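Local coordinates for protein 3-hydroxyacyl-thioester dehydratase X (Mycobacterium tuberculosis, PDB 3WEW) that catalyses the reversible dehydration of (3R)-3-hydroxyacyl-CoA thioesters to trans-2-enoyl-CoA, preferring acyl chains of eight to twelve carbons, at residues A[214-219]-A[249-254]. Numbering follows the deposited sequence.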
ATOM      1  N   VAL A 214      -0.972   5.625   6.982  1.00 22.88           N
ATOM      2  CA  VAL A 214      -2.017   6.043   6.023  1.00 25.51           C
ATOM      3  C   VAL A 214      -3.471   5.635   6.385  1.00 26.08           C
ATOM      4  O   VAL A 214      -3.730   4.503   6.777  1.00 23.79           O
ATOM      5  CB  VAL A 214      -1.739   5.440   4.619  1.00 25.52           C
ATOM      6  CG1 VAL A 214      -2.631   6.054   3.566  1.00 25.77           C
ATOM      7  CG2 VAL A 214      -0.305   5.683   4.248  1.00 26.87           C
ATOM      8  N   ARG A 215      -4.398   6.561   6.157  1.00 27.81           N
ATOM      9  CA  ARG A 215      -5.810   6.354   6.350  1.00 31.13           C
ATOM     10  C   ARG A 215      -6.471   6.572   5.013  1.00 28.16           C
ATOM     11  O   ARG A 215      -6.531   7.701   4.569  1.00 27.55           O
ATOM     12  CB  ARG A 215      -6.366   7.378   7.356  1.00 38.93           C
ATOM     13  CG  ARG A 215      -6.440   6.951   8.842  1.00 48.40           C
ATOM     14  CD  ARG A 215      -7.887   7.091   9.412  1.00 59.50           C
ATOM     15  NE  ARG A 215      -8.589   5.798   9.645  1.00 67.61           N
ATOM     16  CZ  ARG A 215      -9.104   4.972   8.709  1.00 69.20           C
ATOM     17  NH1 ARG A 215      -9.035   5.245   7.403  1.00 69.82           N
ATOM     18  NH2 ARG A 215      -9.690   3.834   9.085  1.00 65.34           N
ATOM     19  N   PHE A 216      -6.997   5.516   4.393  1.00 26.33           N
ATOM     20  CA  PHE A 216      -7.665   5.622   3.095  1.00 26.09           C
ATOM     21  C   PHE A 216      -9.086   6.083   3.284  1.00 28.64           C
ATOM     22  O   PHE A 216      -9.759   5.646   4.211  1.00 28.95           O
ATOM     23  CB  PHE A 216      -7.656   4.286   2.349  1.00 24.40           C
ATOM     24  CG  PHE A 216      -6.281   3.863   1.943  1.00 24.86           C
ATOM     25  CD1 PHE A 216      -5.586   4.583   0.973  1.00 25.39           C
ATOM     26  CD2 PHE A 216      -5.631   2.816   2.579  1.00 24.43           C
ATOM     27  CE1 PHE A 216      -4.289   4.256   0.630  1.00 24.82           C
ATOM     28  CE2 PHE A 216      -4.337   2.481   2.209  1.00 25.36           C
ATOM     29  CZ  PHE A 216      -3.663   3.195   1.236  1.00 23.46           C
ATOM     30  N   ALA A 217      -9.558   6.952   2.392  1.00 30.17           N
ATOM     31  CA  ALA A 217     -10.949   7.420   2.448  1.00 31.69           C
ATOM     32  C   ALA A 217     -11.706   7.072   1.159  1.00 31.54           C
ATOM     33  O   ALA A 217     -12.055   5.931   0.944  1.00 30.26           O
ATOM     34  CB  ALA A 217     -10.994   8.931   2.751  1.00 31.36           C
ATOM     35  N   LYS A 218     -11.959   8.055   0.310  1.00 32.93           N
ATOM     36  CA  LYS A 218     -12.749   7.808  -0.860  1.00 38.01           C
ATOM     37  C   LYS A 218     -11.859   7.132  -1.879  1.00 34.91           C
ATOM     38  O   LYS A 218     -10.718   7.532  -2.085  1.00 34.14           O
ATOM     39  CB  LYS A 218     -13.353   9.100  -1.435  1.00 41.99           C
ATOM     40  CG  LYS A 218     -14.167   9.893  -0.407  1.00 51.46           C
ATOM     41  CD  LYS A 218     -15.403   9.144   0.109  1.00 56.34           C
ATOM     42  CE  LYS A 218     -16.604   9.375  -0.813  1.00 62.55           C
ATOM     43  NZ  LYS A 218     -17.809   8.605  -0.387  1.00 62.61           N
ATOM     44  N   PRO A 219     -12.389   6.111  -2.536  1.00 32.89           N
ATOM     45  CA  PRO A 219     -11.589   5.500  -3.565  1.00 31.36           C
ATOM     46  C   PRO A 219     -11.266   6.489  -4.657  1.00 30.67           C
ATOM     47  O   PRO A 219     -11.992   7.449  -4.841  1.00 31.40           O
ATOM     48  CB  PRO A 219     -12.477   4.379  -4.092  1.00 32.91           C
ATOM     49  CG  PRO A 219     -13.851   4.647  -3.612  1.00 33.22           C
ATOM     50  CD  PRO A 219     -13.735   5.530  -2.412  1.00 32.68           C
ATOM     51  N   PRO A 249     -11.278  13.960   0.249  1.00 40.39           N
ATOM     52  CA  PRO A 249     -10.015  13.299   0.566  1.00 36.43           C
ATOM     53  C   PRO A 249     -10.016  11.851   0.163  1.00 33.45           C
ATOM     54  O   PRO A 249     -10.970  11.140   0.468  1.00 33.70           O
ATOM     55  CB  PRO A 249      -9.938  13.381   2.102  1.00 36.80           C
ATOM     56  CG  PRO A 249     -11.013  14.337   2.498  1.00 40.46           C
ATOM     57  CD  PRO A 249     -12.084  14.126   1.466  1.00 41.04           C
ATOM     58  N   HIS A 250      -8.945  11.432  -0.514  1.00 31.10           N
ATOM     59  CA  HIS A 250      -8.683  10.012  -0.843  1.00 29.29           C
ATOM     60  C   HIS A 250      -7.854   9.348   0.229  1.00 29.15           C
ATOM     61  O   HIS A 250      -7.999   8.146   0.510  1.00 31.14           O
ATOM     62  CB  HIS A 250      -7.917   9.905  -2.149  1.00 28.18           C
ATOM     63  CG  HIS A 250      -8.709  10.324  -3.348  1.00 28.78           C
ATOM     64  ND1 HIS A 250      -9.936   9.772  -3.659  1.00 29.11           N
ATOM     65  CD2 HIS A 250      -8.433  11.216  -4.330  1.00 27.92           C
ATOM     66  CE1 HIS A 250     -10.383  10.315  -4.781  1.00 30.34           C
ATOM     67  NE2 HIS A 250      -9.482  11.182  -5.216  1.00 29.41           N
ATOM     68  N   LEU A 251      -6.957  10.131   0.809  1.00 27.09           N
ATOM     69  CA  LEU A 251      -6.233   9.678   1.975  1.00 26.97           C
ATOM     70  C   LEU A 251      -5.559  10.813   2.704  1.00 25.89           C
ATOM     71  O   LEU A 251      -5.344  11.887   2.124  1.00 26.00           O
ATOM     72  CB  LEU A 251      -5.169   8.652   1.583  1.00 26.22           C
ATOM     73  CG  LEU A 251      -4.025   9.106   0.684  1.00 25.15           C
ATOM     74  CD1 LEU A 251      -2.875   9.798   1.404  1.00 24.60           C
ATOM     75  CD2 LEU A 251      -3.522   7.848   0.010  1.00 25.88           C
ATOM     76  N   THR A 252      -5.205  10.536   3.954  1.00 24.93           N
ATOM     77  CA  THR A 252      -4.386  11.443   4.782  1.00 25.29           C
ATOM     78  C   THR A 252      -3.303  10.586   5.342  1.00 23.57           C
ATOM     79  O   THR A 252      -3.522   9.443   5.589  1.00 23.96           O
ATOM     80  CB  THR A 252      -5.193  12.029   5.969  1.00 26.39           C
ATOM     81  OG1 THR A 252      -5.837  10.958   6.643  1.00 27.42           O
ATOM     82  CG2 THR A 252      -6.272  12.981   5.477  1.00 27.01           C
ATOM     83  N   ALA A 253      -2.132  11.125   5.563  1.00 23.76           N
ATOM     84  CA  ALA A 253      -1.046  10.340   6.083  1.00 23.00           C
ATOM     85  C   ALA A 253      -0.013  11.178   6.809  1.00 23.70           C
ATOM     86  O   ALA A 253       0.072  12.390   6.628  1.00 25.52           O
ATOM     87  CB  ALA A 253      -0.376   9.608   4.937  1.00 23.60           C
ATOM     88  N   THR A 254       0.809  10.512   7.598  1.00 23.23           N
ATOM     89  CA  THR A 254       1.886  11.162   8.272  1.00 24.35           C
ATOM     90  C   THR A 254       3.154  10.399   7.956  1.00 24.83           C
ATOM     91  O   THR A 254       3.126   9.186   7.866  1.00 24.31           O
ATOM     92  CB  THR A 254       1.665  11.136   9.793  1.00 24.96           C
ATOM     93  OG1 THR A 254       1.542   9.769  10.238  1.00 24.79           O
ATOM     94  CG2 THR A 254       0.385  11.881  10.161  1.00 24.53           C
TER
HETATM   95  O   HOH W   1      -8.354   9.852   5.531  1.00 34.47           O
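His250 ND1 donates to Lys218 O over 2.8 Å just past the end of an antiparallel pair of strands in the hotdog fold, where 210-216 and 249-257 are neighbours in the long curved sheet. The acceptor lies close to the imidazole plane, while the nitrogen stands well above the plane of the carbonyl it meets. A chi1 of -68°, with CG beside the backbone N, turns this ring edge back to 214-219 although CB sets out away from it. At the same corner Lys218 N reaches Pro249 O on a lone pair, and Ala217 N grips His250 O at 2.7 Å from above the carbonyl plane. A classic beta bulge falls here, with His250 and Leu251 both hydrogen-bonding through their backbones to Leu241 of strand 236-243.

Along the strands, Val214, Phe216, Leu251 and Ala253 share one face of the sheet, where Phe216 and Leu251 pack on helix 191-197. The side chains of Phe216 and Leu251 extend alongside each other in the same direction, and CD2 of the leucine comes obliquely to CE1 of the ring at 3.7 Å. Val214 CG1, anti to its own backbone N (chi1 -169°), sits over one face of the same ring near the rim; its CG2 meets Ala253 CB at 4.0 Å.

The other face carries Arg215 and Thr252, a hydrogen-bonded pair joined through both backbones. Arg215 sends its guanidinium away to a salt bridge with Glu70 on strand 67-75, so only the start of its chain lies by the threonine, CB 3.7 Å from OG1. A water bridges the pair, donating to Arg215 O and lying 3.0 Å from Thr252 OG1.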